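Local structure of two-domain protein containing predicted PHP-like metal-dependent phosphoesterase (Bacteroides vulgatus ATCC 8482, 3E38) at residues G319-E325 with L337-L343; L88-S92 with A105-S111. The protein binds three zinc ions in a PHP-type domain joined to an Ig-like domain, and is probably a metal-dependent phosphoesterase, possibly a nuclease. All coordinates share one frame; numbering follows the deposited sequence.

Contact 1: residues G319-E325 with L337-L343; sequences GGDVNFE and LKYTISL
Phe-324 lies alongside Tyr-339, the rings slid apart (centroids 6.0 Å) and barely overlapping. The Phe-324 ring touches the Tyr-339 side chain through CE1, 3.7 Å from Tyr-339 CB; Tyr-339 O lies over one face, and Ile-341 CD1 sits at the edge, 3.8 Å from Phe-324 CE2. With CG between the backbone N and the carbonyl carbon (chi1 55°), the ring leans over its partner strand. Val-322 continues this face, its CG2 3.7 Å from Leu-343 CD1. Paired backbone bonds join Val-322 to Ile-341 and Phe-324 to Tyr-339. On the other face, Thr-340 OG1 donates to Asn-323 OD1 at 2.9 Å, and Ser-342 OG reaches Asp-321 OD1 from above the carboxylate plane at 3.2 Å. The salt bridge from Lys-338 NZ to Glu-325 OE2 is long (3.8 Å). The two strands are antiparallel neighbours in the five-stranded sheet of the Ig-like beta-sandwich, with 321-326 in the middle. Val-322, Ile-341 and Leu-343 face the other sheet, touching Leu-272 and Ile-311 there, while Tyr-339 meets Phe-254 of helix 247-257 edge-to-face. Asn-323 ND2 is held by the carbonyl of Ala-288. The stronger partners of the charged pair are Gly-336 O for Lys-338 and Gly-336 N for Glu-325.

Contact 2: residues L88-S92 with A105-S111; sequences LIKGS and AIFLSDS
Ile-89 sets its CG2 methyl over the centre of the Phe-107 ring, 3.6 Å from the centroid and 3° off the ring normal, a CH-pi contact. That branch stands anti to the backbone N of Ile-89, while CD1 on the other branch reaches Phe-107 CZ. Arg-227 and Leu-230 of helix 223-231 also touch the ring. An alanine in place of Phe-107 would probably leave the Ile-89 methyl without its aromatic face and open a gap beside helix 223-231.

Lys-90 O takes the N-H of Leu-108 at 3.2 Å, from above its carbonyl plane, and a weak bond from Phe-107 N; the positive phi of Phe-107 (71°) turns the chain so that its own N and that of Leu-108 both face Lys-90 O. The lysine side chain runs over the Leu-108 carbonyl, CD lying 3.3 Å from Leu-108 O, then bends so that NZ bonds to Asn-71 OD1 and to a water shared with Ser-111 OG. Ser-111 OG lies 2.8 Å from Ser-92 OG. Gly-91 packs its CA 3.2 Å from Ala-105 O, where a side chain would clash with Ile-106 CG2. Beyond it, Ser-92 and Ala-105 exchange two backbone bonds, the regular antiparallel pairing of the beta hairpin 87-95/102-106 in the PHP-domain sheet, whose strands carry the zinc ligands Glu-93 and His-102.

How the contacts relate
Contact 2 belongs to the metal-binding domain and contact 1 to the Ig-like domain near the C-terminus, on opposite sides of the chain's centre. Their centres are 44 Å apart and their nearest atoms about 26 Å, so neither touches the other. Both join antiparallel strands. The difference lies in what surrounds them: the Ser-92 side chain of contact 2 is about 10 Å from a bound zinc ion and about 5 Å from the side chain of Glu-93, a ligand shared by two zinc sites, whereas contact 1 lies away from the metal sites. A bound glycerol, probably from crystallisation, hydrogen-bonds to Lys-90 in contact 2.

Contact 1: residues G319-E325 with L337-L343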
# COMPACT_ATOMS: atom_id res chain seq x y z
N GLY B 319 -11.70 39.18 18.73
CA GLY B 319 -11.21 38.68 17.45
C GLY B 319 -9.78 39.03 17.14
O GLY B 319 -9.01 39.48 18.00
N GLY B 320 -9.43 38.83 15.88
CA GLY B 320 -8.08 39.09 15.42
C GLY B 320 -7.66 38.24 14.25
O GLY B 320 -8.46 37.54 13.63
N ASP B 321 -6.36 38.32 13.99
CA ASP B 321 -5.74 37.63 12.87
C ASP B 321 -5.05 36.37 13.27
O ASP B 321 -4.02 36.39 13.95
CB ASP B 321 -4.69 38.51 12.21
CG ASP B 321 -5.27 39.71 11.52
OD1 ASP B 321 -6.48 39.71 11.19
OD2 ASP B 321 -4.49 40.64 11.28
N VAL B 322 -5.61 35.28 12.77
CA VAL B 322 -5.06 33.95 12.96
C VAL B 322 -4.05 33.82 11.85
O VAL B 322 -4.39 33.54 10.71
CB VAL B 322 -6.17 32.89 12.93
CG1 VAL B 322 -5.58 31.50 13.03
CG2 VAL B 322 -7.15 33.17 14.08
N ASN B 323 -2.80 34.06 12.24
CA ASN B 323 -1.63 34.08 11.34
C ASN B 323 -0.78 32.84 11.34
O ASN B 323 -0.42 32.27 12.38
CB ASN B 323 -0.72 35.23 11.73
CG ASN B 323 -1.39 36.56 11.58
OD1 ASN B 323 -2.24 36.75 10.70
ND2 ASN B 323 -1.02 37.50 12.43
N PHE B 324 -0.43 32.45 10.13
CA PHE B 324 0.40 31.27 9.92
C PHE B 324 1.05 31.22 8.56
O PHE B 324 0.60 31.80 7.56
CB PHE B 324 -0.42 29.99 10.15
CG PHE B 324 -1.67 29.90 9.33
CD1 PHE B 324 -1.62 29.45 8.02
CD2 PHE B 324 -2.90 30.26 9.86
CE1 PHE B 324 -2.78 29.34 7.26
CE2 PHE B 324 -4.06 30.16 9.10
CZ PHE B 324 -3.99 29.69 7.80
N GLU B 325 2.16 30.50 8.55
CA GLU B 325 2.88 30.23 7.30
C GLU B 325 2.43 28.87 6.73
O GLU B 325 2.24 27.94 7.48
CB GLU B 325 4.37 30.18 7.59
CG GLU B 325 5.26 30.04 6.41
CD GLU B 325 6.70 29.77 6.85
OE1 GLU B 325 6.91 29.67 8.07
OE2 GLU B 325 7.60 29.62 5.99
N LEU B 337 4.42 30.50 2.22
CA LEU B 337 3.30 31.43 2.09
C LEU B 337 2.75 31.88 3.43
O LEU B 337 2.52 31.07 4.31
CB LEU B 337 2.16 30.76 1.30
CG LEU B 337 0.84 31.52 1.21
CD1 LEU B 337 1.02 32.84 0.42
CD2 LEU B 337 -0.26 30.61 0.62
N LYS B 338 2.53 33.18 3.56
CA LYS B 338 1.92 33.75 4.76
C LYS B 338 0.43 33.97 4.53
O LYS B 338 -0.02 34.50 3.53
CB LYS B 338 2.59 35.07 5.15
CG LYS B 338 4.12 34.94 5.28
CD LYS B 338 4.53 33.82 6.23
CE LYS B 338 6.08 33.70 6.35
NZ LYS B 338 6.79 33.18 5.11
N TYR B 339 -0.34 33.56 5.50
CA TYR B 339 -1.78 33.63 5.39
C TYR B 339 -2.40 34.01 6.69
O TYR B 339 -1.87 33.74 7.76
CB TYR B 339 -2.34 32.25 4.95
CG TYR B 339 -3.68 32.33 4.27
CD1 TYR B 339 -4.87 32.31 4.99
CD2 TYR B 339 -3.74 32.43 2.88
CE1 TYR B 339 -6.10 32.38 4.33
CE2 TYR B 339 -4.96 32.52 2.21
CZ TYR B 339 -6.13 32.49 2.92
OH TYR B 339 -7.32 32.56 2.22
N THR B 340 -3.53 34.66 6.57
CA THR B 340 -4.29 35.09 7.73
C THR B 340 -5.74 34.72 7.59
O THR B 340 -6.32 34.83 6.50
CB THR B 340 -4.28 36.62 7.90
OG1 THR B 340 -2.94 37.06 7.95
CG2 THR B 340 -4.93 37.00 9.20
N ILE B 341 -6.28 34.24 8.69
CA ILE B 341 -7.70 33.99 8.78
C ILE B 341 -8.20 35.03 9.74
O ILE B 341 -7.95 34.95 10.95
CB ILE B 341 -8.03 32.58 9.28
CG1 ILE B 341 -7.65 31.54 8.23
CG2 ILE B 341 -9.50 32.50 9.57
CD1 ILE B 341 -7.87 30.07 8.68
N SER B 342 -8.84 36.06 9.20
CA SER B 342 -9.40 37.15 10.02
C SER B 342 -10.70 36.74 10.66
O SER B 342 -11.61 36.23 9.99
CB SER B 342 -9.63 38.43 9.20
OG SER B 342 -8.42 39.01 8.77
N LEU B 343 -10.76 36.95 11.97
CA LEU B 343 -11.93 36.63 12.78
C LEU B 343 -12.47 37.90 13.47
O LEU B 343 -11.93 38.99 13.27
CB LEU B 343 -11.59 35.58 13.82
CG LEU B 343 -11.21 34.19 13.29
CD1 LEU B 343 -10.80 33.31 14.44
CD2 LEU B 343 -12.36 33.56 12.52
OXT LEU B 343 -13.45 37.86 14.25

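Contact 2: residues L88-S92 with A105-S111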
# COMPACT_ATOMS: atom_id res chain seq x y z
N LEU B 88 0.49 16.72 -26.54
CA LEU B 88 1.88 16.36 -26.84
C LEU B 88 2.65 17.52 -27.43
O LEU B 88 2.48 17.90 -28.57
CB LEU B 88 1.87 15.13 -27.74
CG LEU B 88 3.10 14.31 -28.12
CD1 LEU B 88 3.73 13.59 -26.97
CD2 LEU B 88 2.68 13.32 -29.18
N ILE B 89 3.54 18.05 -26.62
CA ILE B 89 4.42 19.17 -26.95
C ILE B 89 5.74 18.55 -27.44
O ILE B 89 6.41 17.80 -26.72
CB ILE B 89 4.63 20.06 -25.70
CG1 ILE B 89 3.28 20.52 -25.16
CG2 ILE B 89 5.63 21.27 -25.93
CD1 ILE B 89 3.37 21.01 -23.70
N LYS B 90 6.06 18.84 -28.68
CA LYS B 90 7.32 18.43 -29.28
C LYS B 90 8.47 19.18 -28.59
O LYS B 90 8.44 20.40 -28.37
CB LYS B 90 7.31 18.72 -30.78
CG LYS B 90 8.67 18.45 -31.43
CD LYS B 90 8.67 18.75 -32.94
CE LYS B 90 8.30 17.53 -33.78
NZ LYS B 90 9.41 16.55 -33.80
N GLY B 91 9.49 18.43 -28.23
CA GLY B 91 10.64 19.04 -27.58
C GLY B 91 11.82 18.12 -27.60
O GLY B 91 11.72 16.93 -28.00
N SER B 92 12.89 18.73 -27.12
CA SER B 92 14.21 18.13 -27.06
C SER B 92 15.08 18.76 -26.01
O SER B 92 14.92 19.94 -25.61
CB SER B 92 14.96 18.27 -28.40
OG SER B 92 14.29 17.61 -29.48
N ALA B 105 14.24 22.69 -25.04
CA ALA B 105 13.59 23.50 -26.05
C ALA B 105 12.27 22.80 -26.31
O ALA B 105 12.25 21.67 -26.78
CB ALA B 105 14.43 23.58 -27.33
N ILE B 106 11.17 23.43 -25.92
CA ILE B 106 9.85 22.86 -26.18
C ILE B 106 9.05 23.80 -27.09
O ILE B 106 9.39 24.97 -27.35
CB ILE B 106 9.09 22.43 -24.88
CG1 ILE B 106 8.66 23.63 -24.03
CG2 ILE B 106 9.98 21.45 -24.04
CD1 ILE B 106 7.79 23.29 -22.87
N PHE B 107 8.01 23.19 -27.64
CA PHE B 107 7.17 23.85 -28.65
C PHE B 107 7.95 23.97 -29.96
O PHE B 107 7.79 24.87 -30.75
CB PHE B 107 6.56 25.16 -28.16
CG PHE B 107 5.43 24.94 -27.18
CD1 PHE B 107 4.21 24.50 -27.63
CD2 PHE B 107 5.62 25.06 -25.82
CE1 PHE B 107 3.20 24.27 -26.77
CE2 PHE B 107 4.59 24.84 -24.93
CZ PHE B 107 3.38 24.44 -25.40
N LEU B 108 8.83 23.03 -30.15
CA LEU B 108 9.54 22.91 -31.42
C LEU B 108 8.63 22.44 -32.50
O LEU B 108 7.59 21.81 -32.25
CB LEU B 108 10.69 21.87 -31.32
CG LEU B 108 11.83 22.31 -30.38
CD1 LEU B 108 12.92 21.26 -30.27
CD2 LEU B 108 12.42 23.68 -30.78
N SER B 109 9.05 22.72 -33.74
CA SER B 109 8.36 22.24 -34.94
C SER B 109 9.19 21.12 -35.57
O SER B 109 8.67 20.20 -36.20
CB SER B 109 8.12 23.38 -35.93
OG SER B 109 9.33 23.95 -36.36
N ASP B 110 10.49 21.19 -35.32
CA ASP B 110 11.43 20.19 -35.85
C ASP B 110 12.68 20.09 -34.96
O ASP B 110 13.39 21.09 -34.70
CB ASP B 110 11.75 20.58 -37.33
CG ASP B 110 12.64 19.59 -38.03
OD1 ASP B 110 13.06 18.57 -37.43
OD2 ASP B 110 12.94 19.82 -39.20
N SER B 111 12.92 18.88 -34.47
CA SER B 111 14.02 18.61 -33.53
C SER B 111 15.40 18.54 -34.18
O SER B 111 16.41 19.00 -33.62
CB SER B 111 13.76 17.32 -32.73
OG SER B 111 12.67 17.52 -31.79
O HOH W 1 10.77 15.40 -31.39